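Local coordinates for conserved domain protein (Porphyromonas gingivalis, PDB 3PNN) that probably transfers a sugar from an activated nucleotide donor to an acceptor, forming a glycosidic linkage, at residues K5-G16 against F48-F59; D125-L135 against L267-G275. All coordinates share one frame; numbering follows the deposited sequence.

Contact 1: residues K5-G16 against F48-F59; sequences KPTLFVLAAGMG and FGRLVFVIRHSF
V10 and F53 pack side by side in the tight middle of parallel strands 7-11 and 50-55, joined through helix 35-46 as the first beta-alpha-beta unit of a Rossmann-like fold. F53 CD1 lies 3.6 Å from V10 CB, and CE1 reaches the valine methyls; F63 meets the same ring edge-to-face. On the other side of the strand pair, F9 swings its ring toward the partner strand because CG stands anti to the backbone N (chi1 -171°). Its CE1 comes 3.8 Å from V54 CB, while the V52 carbonyl oxygen sits at the ring edge. That oxygen also accepts from V10 N at 2.7 Å, one rung of a ladder that includes V52 N to L8 O at 2.8 Å.

The solvent side lies at the N-terminal end, where K5 N and R50 NH2 share a water, although P6 CG stays packed over the F48 ring there. R50 folds back at chi3 (59°), and its NH1 donates within the guanidinium plane to K5 O and T7 OG1, each at 2.9 Å; T7 OG1 is also bonded to E116. Beyond the strands, G16 CA rests over one face of the F59 ring. A13 O lies over the face of the R56 guanidinium, where no N-H points at it; R56 NH2 instead bonds to Q82 and a bound glycerol. Apolar packing and backbone bonds thus join the strand centres, whereas R50 NH1 alone holds two oxygens, an in-plane pair that fixes the guanidinium's rotation.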
# COMPACT_ATOMS: atom_id res chain seq x y z
N LYS A 5 -1.75 20.01 -4.47
CA LYS A 5 -0.80 18.91 -4.63
C LYS A 5 -1.34 17.76 -3.79
O LYS A 5 -1.81 17.96 -2.67
CB LYS A 5 0.58 19.31 -4.12
CG LYS A 5 1.27 20.41 -4.94
CD LYS A 5 2.56 20.85 -4.26
CE LYS A 5 3.46 21.66 -5.20
NZ LYS A 5 4.45 20.80 -5.90
N PRO A 6 -1.28 16.54 -4.34
CA PRO A 6 -1.88 15.40 -3.62
C PRO A 6 -1.02 14.94 -2.44
O PRO A 6 0.17 15.24 -2.35
CB PRO A 6 -1.96 14.31 -4.70
CG PRO A 6 -0.82 14.64 -5.64
CD PRO A 6 -0.59 16.13 -5.57
N THR A 7 -1.66 14.21 -1.53
CA THR A 7 -1.01 13.72 -0.33
C THR A 7 -0.54 12.28 -0.53
O THR A 7 -1.23 11.48 -1.16
CB THR A 7 -2.03 13.78 0.83
OG1 THR A 7 -2.29 15.16 1.14
CG2 THR A 7 -1.52 13.04 2.09
N LEU A 8 0.65 11.96 -0.02
CA LEU A 8 1.10 10.56 0.03
C LEU A 8 0.86 9.98 1.43
O LEU A 8 1.42 10.47 2.41
CB LEU A 8 2.58 10.45 -0.35
CG LEU A 8 3.13 9.01 -0.32
CD1 LEU A 8 2.48 8.18 -1.43
CD2 LEU A 8 4.63 9.02 -0.52
N PHE A 9 0.04 8.94 1.52
CA PHE A 9 -0.35 8.35 2.80
C PHE A 9 0.38 7.03 2.84
O PHE A 9 0.12 6.14 2.03
CB PHE A 9 -1.87 8.16 2.82
CG PHE A 9 -2.45 7.75 4.16
CD1 PHE A 9 -1.66 7.64 5.29
CD2 PHE A 9 -3.81 7.48 4.28
CE1 PHE A 9 -2.21 7.27 6.53
CE2 PHE A 9 -4.36 7.12 5.51
CZ PHE A 9 -3.54 7.01 6.63
N VAL A 10 1.33 6.91 3.77
CA VAL A 10 2.16 5.72 3.86
C VAL A 10 1.71 4.79 4.99
O VAL A 10 1.62 5.20 6.16
CB VAL A 10 3.66 6.09 4.06
CG1 VAL A 10 4.51 4.83 4.19
CG2 VAL A 10 4.17 6.98 2.91
N LEU A 11 1.41 3.54 4.64
CA LEU A 11 1.01 2.54 5.63
C LEU A 11 2.22 2.02 6.40
O LEU A 11 2.87 1.06 5.98
CB LEU A 11 0.27 1.38 4.96
CG LEU A 11 -0.99 1.77 4.19
CD1 LEU A 11 -1.63 0.53 3.59
CD2 LEU A 11 -1.97 2.49 5.12
N ALA A 12 2.51 2.64 7.54
CA ALA A 12 3.72 2.34 8.29
C ALA A 12 3.44 1.71 9.66
O ALA A 12 4.32 1.62 10.52
CB ALA A 12 4.57 3.60 8.44
N ALA A 13 2.22 1.24 9.86
CA ALA A 13 1.79 0.83 11.19
C ALA A 13 2.43 -0.51 11.58
O ALA A 13 2.48 -0.85 12.76
CB ALA A 13 0.28 0.75 11.25
N GLY A 14 2.94 -1.23 10.58
CA GLY A 14 3.56 -2.53 10.81
C GLY A 14 5.06 -2.48 11.08
O GLY A 14 5.70 -3.53 11.19
N MSE A 15 5.62 -1.27 11.19
CA MSE A 15 7.08 -1.10 11.32
C MSE A 15 7.66 -1.31 12.70
O MSE A 15 8.88 -1.25 12.87
CB MSE A 15 7.51 0.29 10.88
CG MSE A 15 6.75 0.84 9.75
SE MSE A 15 8.00 1.52 8.50
CE MSE A 15 8.59 -0.29 7.94
N GLY A 16 6.81 -1.51 13.70
CA GLY A 16 7.29 -1.69 15.05
C GLY A 16 7.57 -3.15 15.35
O GLY A 16 7.04 -4.04 14.68
N PHE A 48 3.97 15.24 -5.28
CA PHE A 48 3.15 15.10 -4.08
C PHE A 48 3.48 16.24 -3.12
O PHE A 48 4.62 16.67 -3.05
CB PHE A 48 3.36 13.74 -3.40
CG PHE A 48 2.65 12.62 -4.10
CD1 PHE A 48 1.39 12.20 -3.66
CD2 PHE A 48 3.22 11.99 -5.20
CE1 PHE A 48 0.71 11.18 -4.31
CE2 PHE A 48 2.54 10.95 -5.86
CZ PHE A 48 1.30 10.55 -5.41
N GLY A 49 2.47 16.73 -2.40
CA GLY A 49 2.62 17.94 -1.60
C GLY A 49 2.92 17.74 -0.12
O GLY A 49 3.41 18.65 0.54
N ARG A 50 2.62 16.56 0.40
CA ARG A 50 2.84 16.28 1.82
C ARG A 50 2.79 14.78 2.06
O ARG A 50 2.22 14.03 1.26
CB ARG A 50 1.76 16.97 2.67
CG ARG A 50 0.37 16.41 2.48
CD ARG A 50 -0.71 17.40 2.90
NE ARG A 50 -0.61 18.63 2.12
CZ ARG A 50 -0.95 18.75 0.84
NH1 ARG A 50 -1.43 17.70 0.16
NH2 ARG A 50 -0.80 19.92 0.22
N LEU A 51 3.39 14.37 3.18
CA LEU A 51 3.37 12.98 3.60
C LEU A 51 2.56 12.81 4.87
O LEU A 51 2.66 13.62 5.81
CB LEU A 51 4.78 12.49 3.90
CG LEU A 51 5.90 12.80 2.91
CD1 LEU A 51 7.21 12.17 3.46
CD2 LEU A 51 5.57 12.26 1.53
N VAL A 52 1.77 11.75 4.92
CA VAL A 52 1.15 11.32 6.16
C VAL A 52 1.55 9.86 6.41
O VAL A 52 1.43 9.02 5.51
CB VAL A 52 -0.40 11.44 6.09
CG1 VAL A 52 -1.05 10.85 7.35
CG2 VAL A 52 -0.80 12.91 5.91
N PHE A 53 2.05 9.58 7.62
CA PHE A 53 2.38 8.21 8.02
C PHE A 53 1.39 7.75 9.06
O PHE A 53 1.18 8.44 10.06
CB PHE A 53 3.78 8.14 8.64
CG PHE A 53 4.89 8.53 7.68
CD1 PHE A 53 5.46 7.58 6.84
CD2 PHE A 53 5.33 9.85 7.62
CE1 PHE A 53 6.48 7.94 5.95
CE2 PHE A 53 6.35 10.22 6.73
CZ PHE A 53 6.92 9.26 5.90
N VAL A 54 0.78 6.59 8.86
CA VAL A 54 0.08 5.96 9.98
C VAL A 54 1.06 5.00 10.68
O VAL A 54 1.63 4.12 10.04
CB VAL A 54 -1.21 5.23 9.56
CG1 VAL A 54 -0.94 4.22 8.44
CG2 VAL A 54 -1.88 4.57 10.78
N ILE A 55 1.27 5.22 11.97
CA ILE A 55 2.15 4.38 12.77
C ILE A 55 1.40 3.99 14.04
O ILE A 55 0.18 4.16 14.12
CB ILE A 55 3.46 5.12 13.14
CG1 ILE A 55 3.17 6.36 13.99
CG2 ILE A 55 4.26 5.50 11.89
CD1 ILE A 55 4.44 6.87 14.73
N ARG A 56 2.11 3.44 15.04
CA ARG A 56 1.50 3.21 16.35
C ARG A 56 2.31 3.91 17.43
O ARG A 56 3.49 4.17 17.25
CB ARG A 56 1.35 1.71 16.62
CG ARG A 56 0.67 0.99 15.46
CD ARG A 56 0.29 -0.46 15.75
NE ARG A 56 -0.29 -1.05 14.54
CZ ARG A 56 0.07 -2.22 14.01
NH1 ARG A 56 0.98 -2.98 14.62
NH2 ARG A 56 -0.51 -2.64 12.89
N HIS A 57 1.67 4.24 18.55
CA HIS A 57 2.35 4.96 19.62
C HIS A 57 3.54 4.16 20.16
O HIS A 57 4.53 4.75 20.60
CB HIS A 57 1.39 5.28 20.76
CG HIS A 57 0.41 6.37 20.43
ND1 HIS A 57 0.79 7.69 20.27
CD2 HIS A 57 -0.93 6.33 20.24
CE1 HIS A 57 -0.27 8.41 19.98
NE2 HIS A 57 -1.33 7.62 19.96
N SER A 58 3.45 2.83 20.13
CA SER A 58 4.50 1.97 20.68
C SER A 58 5.88 2.18 20.06
O SER A 58 6.89 1.83 20.67
CB SER A 58 4.10 0.49 20.58
OG SER A 58 4.23 0.00 19.26
N PHE A 59 5.94 2.74 18.85
CA PHE A 59 7.24 3.02 18.25
C PHE A 59 7.36 4.46 17.75
O PHE A 59 8.19 4.77 16.89
CB PHE A 59 7.60 2.00 17.15
CG PHE A 59 6.63 1.94 15.99
CD1 PHE A 59 6.87 2.65 14.84
CD2 PHE A 59 5.51 1.13 16.05
CE1 PHE A 59 5.99 2.58 13.75
CE2 PHE A 59 4.62 1.06 14.98
CZ PHE A 59 4.87 1.78 13.82
O HOH W 1 -2.60 21.21 -1.70

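Contact 2: residues D125-L135 against L267-G275; sequences DFYGRNGFEVL and LDTTARWFG
F126 and F274 form a single antiparallel bridge, a hydrogen-bonded pair with F126 N donating to F274 O at 2.9 Å and F274 N to F126 O at 3.0 Å. It joins the loop before helix 129-140 to the chain leaving strand 263-268. With CG opposite the backbone N (chi1 -178°), the F126 ring is laid over that of F274 in an offset stack, planes 11° apart. CB touches F274 O and lies 4.0 Å from the F274 centroid; CG and CD1 meet CE1 and CZ of that ring, CD2 and CE2 lie over CZ and CE2, CE1 nears CZ, and the tip CZ comes 3.7 Å from F274 CZ. L289 of helix 282-294 touches both phenylalanines.

Toward the helix, A271 CB fits against Y127 O at 3.3 Å and against G131 N in the first turn. T269 OG1 accepts from A271 N at 2.9 Å in an ST turn. Farther along, V134 CG2 packs on L267 CB at 4.0 Å. At the other end D125, also hydrogen-bonded to N122 and to a glycerol probably from the crystallisation liquor, accepts from W273 NE1 at OD1, 2.7 Å away. OD1 lies in the indole plane, while NE1 reaches it on the anti side of the carboxylate, 31° out of the carboxylate plane.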
# COMPACT_ATOMS: atom_id res chain seq x y z
N ASP A 125 7.76 -1.49 0.12
CA ASP A 125 7.78 -1.95 -1.28
C ASP A 125 8.34 -0.86 -2.18
O ASP A 125 8.09 0.33 -1.96
CB ASP A 125 6.37 -2.33 -1.77
CG ASP A 125 5.89 -3.64 -1.18
OD1 ASP A 125 6.29 -4.71 -1.67
OD2 ASP A 125 5.13 -3.60 -0.20
N PHE A 126 9.09 -1.27 -3.20
CA PHE A 126 9.63 -0.34 -4.19
C PHE A 126 8.71 -0.31 -5.41
O PHE A 126 8.55 -1.31 -6.12
CB PHE A 126 11.07 -0.74 -4.58
CG PHE A 126 11.71 0.20 -5.57
CD1 PHE A 126 12.56 1.23 -5.14
CD2 PHE A 126 11.49 0.04 -6.94
CE1 PHE A 126 13.17 2.08 -6.06
CE2 PHE A 126 12.10 0.90 -7.87
CZ PHE A 126 12.94 1.92 -7.43
N TYR A 127 8.10 0.85 -5.65
CA TYR A 127 7.09 0.99 -6.69
C TYR A 127 7.64 1.50 -8.03
O TYR A 127 7.07 1.24 -9.09
CB TYR A 127 5.97 1.89 -6.19
CG TYR A 127 5.17 1.25 -5.08
CD1 TYR A 127 4.15 0.35 -5.37
CD2 TYR A 127 5.45 1.53 -3.74
CE1 TYR A 127 3.41 -0.25 -4.35
CE2 TYR A 127 4.71 0.93 -2.71
CZ TYR A 127 3.68 0.05 -3.04
OH TYR A 127 2.94 -0.55 -2.04
N GLY A 128 8.74 2.25 -7.98
CA GLY A 128 9.35 2.81 -9.17
C GLY A 128 8.82 4.19 -9.53
O GLY A 128 7.66 4.50 -9.29
N ARG A 129 9.68 5.02 -10.11
CA ARG A 129 9.34 6.42 -10.33
C ARG A 129 8.06 6.63 -11.14
O ARG A 129 7.24 7.48 -10.78
CB ARG A 129 10.49 7.14 -11.02
CG ARG A 129 10.25 8.62 -11.19
CD ARG A 129 11.55 9.28 -11.67
NE ARG A 129 11.39 10.72 -11.86
CZ ARG A 129 12.32 11.50 -12.42
NH1 ARG A 129 13.45 10.96 -12.86
NH2 ARG A 129 12.10 12.80 -12.56
N ASN A 130 7.88 5.88 -12.22
CA ASN A 130 6.70 6.09 -13.06
C ASN A 130 5.37 5.73 -12.37
O ASN A 130 4.31 6.25 -12.76
CB ASN A 130 6.83 5.37 -14.40
CG ASN A 130 5.77 5.80 -15.38
OD1 ASN A 130 5.79 6.93 -15.88
ND2 ASN A 130 4.84 4.91 -15.65
N GLY A 131 5.42 4.86 -11.37
CA GLY A 131 4.25 4.57 -10.55
C GLY A 131 3.77 5.83 -9.87
O GLY A 131 2.59 6.18 -9.92
N PHE A 132 4.68 6.54 -9.21
CA PHE A 132 4.34 7.84 -8.62
C PHE A 132 3.91 8.87 -9.65
O PHE A 132 3.01 9.68 -9.38
CB PHE A 132 5.49 8.37 -7.76
CG PHE A 132 5.77 7.51 -6.58
CD1 PHE A 132 5.04 7.67 -5.41
CD2 PHE A 132 6.71 6.49 -6.65
CE1 PHE A 132 5.26 6.86 -4.31
CE2 PHE A 132 6.95 5.67 -5.56
CZ PHE A 132 6.22 5.86 -4.38
N GLU A 133 4.53 8.87 -10.82
CA GLU A 133 4.16 9.85 -11.86
C GLU A 133 2.74 9.67 -12.39
O GLU A 133 1.99 10.64 -12.49
CB GLU A 133 5.15 9.83 -13.03
CG GLU A 133 6.56 10.29 -12.61
CD GLU A 133 7.59 10.14 -13.73
OE1 GLU A 133 7.50 9.18 -14.53
OE2 GLU A 133 8.49 10.99 -13.80
N VAL A 134 2.36 8.44 -12.73
CA VAL A 134 1.00 8.26 -13.26
C VAL A 134 -0.03 8.50 -12.17
O VAL A 134 -1.12 9.03 -12.42
CB VAL A 134 0.79 6.85 -13.90
CG1 VAL A 134 1.72 6.68 -15.12
CG2 VAL A 134 0.99 5.74 -12.87
N LEU A 135 0.32 8.13 -10.94
CA LEU A 135 -0.62 8.29 -9.82
C LEU A 135 -0.86 9.76 -9.48
O LEU A 135 -2.01 10.21 -9.31
CB LEU A 135 -0.11 7.54 -8.59
CG LEU A 135 -1.00 7.44 -7.35
CD1 LEU A 135 -2.38 6.94 -7.72
CD2 LEU A 135 -0.30 6.50 -6.37
N LEU A 267 -4.10 2.09 -13.74
CA LEU A 267 -3.07 2.82 -14.47
C LEU A 267 -1.92 1.86 -14.76
O LEU A 267 -1.30 1.35 -13.85
CB LEU A 267 -2.57 4.01 -13.64
CG LEU A 267 -3.69 4.92 -13.10
CD1 LEU A 267 -3.15 5.87 -12.04
CD2 LEU A 267 -4.34 5.71 -14.24
N ASP A 268 -1.66 1.61 -16.04
CA ASP A 268 -0.64 0.62 -16.42
C ASP A 268 0.76 1.23 -16.47
O ASP A 268 1.25 1.57 -17.54
CB ASP A 268 -1.01 -0.01 -17.77
CG ASP A 268 -0.19 -1.28 -18.08
OD1 ASP A 268 0.60 -1.73 -17.21
OD2 ASP A 268 -0.36 -1.84 -19.19
N THR A 269 1.41 1.35 -15.32
CA THR A 269 2.73 2.00 -15.27
C THR A 269 3.79 1.20 -16.00
O THR A 269 3.68 -0.02 -16.14
CB THR A 269 3.18 2.23 -13.80
OG1 THR A 269 4.46 2.88 -13.79
CG2 THR A 269 3.30 0.90 -13.06
N THR A 270 4.84 1.88 -16.48
CA THR A 270 6.03 1.20 -17.00
C THR A 270 7.01 0.86 -15.88
O THR A 270 8.01 0.19 -16.11
CB THR A 270 6.77 2.07 -18.04
OG1 THR A 270 6.98 3.39 -17.51
CG2 THR A 270 5.94 2.17 -19.34
N ALA A 271 6.75 1.35 -14.67
CA ALA A 271 7.62 1.04 -13.55
C ALA A 271 7.57 -0.45 -13.23
O ALA A 271 6.58 -1.13 -13.50
CB ALA A 271 7.22 1.87 -12.29
N ARG A 272 8.64 -0.95 -12.63
CA ARG A 272 8.68 -2.32 -12.14
C ARG A 272 8.84 -2.36 -10.62
O ARG A 272 9.74 -1.72 -10.07
CB ARG A 272 9.83 -3.07 -12.81
CG ARG A 272 9.65 -3.20 -14.32
CD ARG A 272 8.83 -4.44 -14.63
NE ARG A 272 9.58 -5.62 -14.21
CZ ARG A 272 10.34 -6.36 -15.02
NH1 ARG A 272 10.99 -7.41 -14.54
NH2 ARG A 272 10.43 -6.06 -16.31
N TRP A 273 7.98 -3.14 -9.96
CA TRP A 273 8.01 -3.33 -8.52
C TRP A 273 9.18 -4.22 -8.11
O TRP A 273 9.55 -5.15 -8.83
CB TRP A 273 6.70 -3.98 -8.05
CG TRP A 273 6.76 -4.54 -6.64
CD1 TRP A 273 6.40 -3.90 -5.49
CD2 TRP A 273 7.20 -5.84 -6.24
NE1 TRP A 273 6.60 -4.72 -4.40
CE2 TRP A 273 7.09 -5.92 -4.84
CE3 TRP A 273 7.70 -6.95 -6.94
CZ2 TRP A 273 7.44 -7.06 -4.12
CZ3 TRP A 273 8.05 -8.09 -6.22
CH2 TRP A 273 7.93 -8.13 -4.82
N PHE A 274 9.77 -3.93 -6.97
CA PHE A 274 10.48 -4.99 -6.26
C PHE A 274 10.41 -4.85 -4.75
O PHE A 274 10.04 -3.81 -4.21
CB PHE A 274 11.91 -5.18 -6.74
CG PHE A 274 12.67 -3.93 -6.91
CD1 PHE A 274 13.37 -3.38 -5.84
CD2 PHE A 274 12.75 -3.31 -8.16
CE1 PHE A 274 14.12 -2.20 -6.00
CE2 PHE A 274 13.48 -2.14 -8.32
CZ PHE A 274 14.17 -1.59 -7.24
N GLY A 275 10.74 -5.94 -4.07
CA GLY A 275 10.55 -6.01 -2.64
C GLY A 275 11.09 -7.32 -2.14
O GLY A 275 11.37 -8.24 -2.93

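Overall arrangement
From the N terminus, strand 7-11 leads through helix 35-46 into strand 50-55, and contact 1 closes that excursion of 31 intervening residues. The chain then builds strand 77-81 and strand 118-122, the latter pairing with strand 7-11, before entering D125-L135. Contact 2 closes a much longer loop of 131 residues, which includes strand 148-155 and the hairpins that follow. The two loops neither nest nor cross: they lie in series, with centres about 18 Å apart. They nevertheless meet directly, because F132 of helix 129-140 packs against L8 and F48. The helix thereby links the N-terminal parallel strands to the end of strand 263-268 and the segment that follows it.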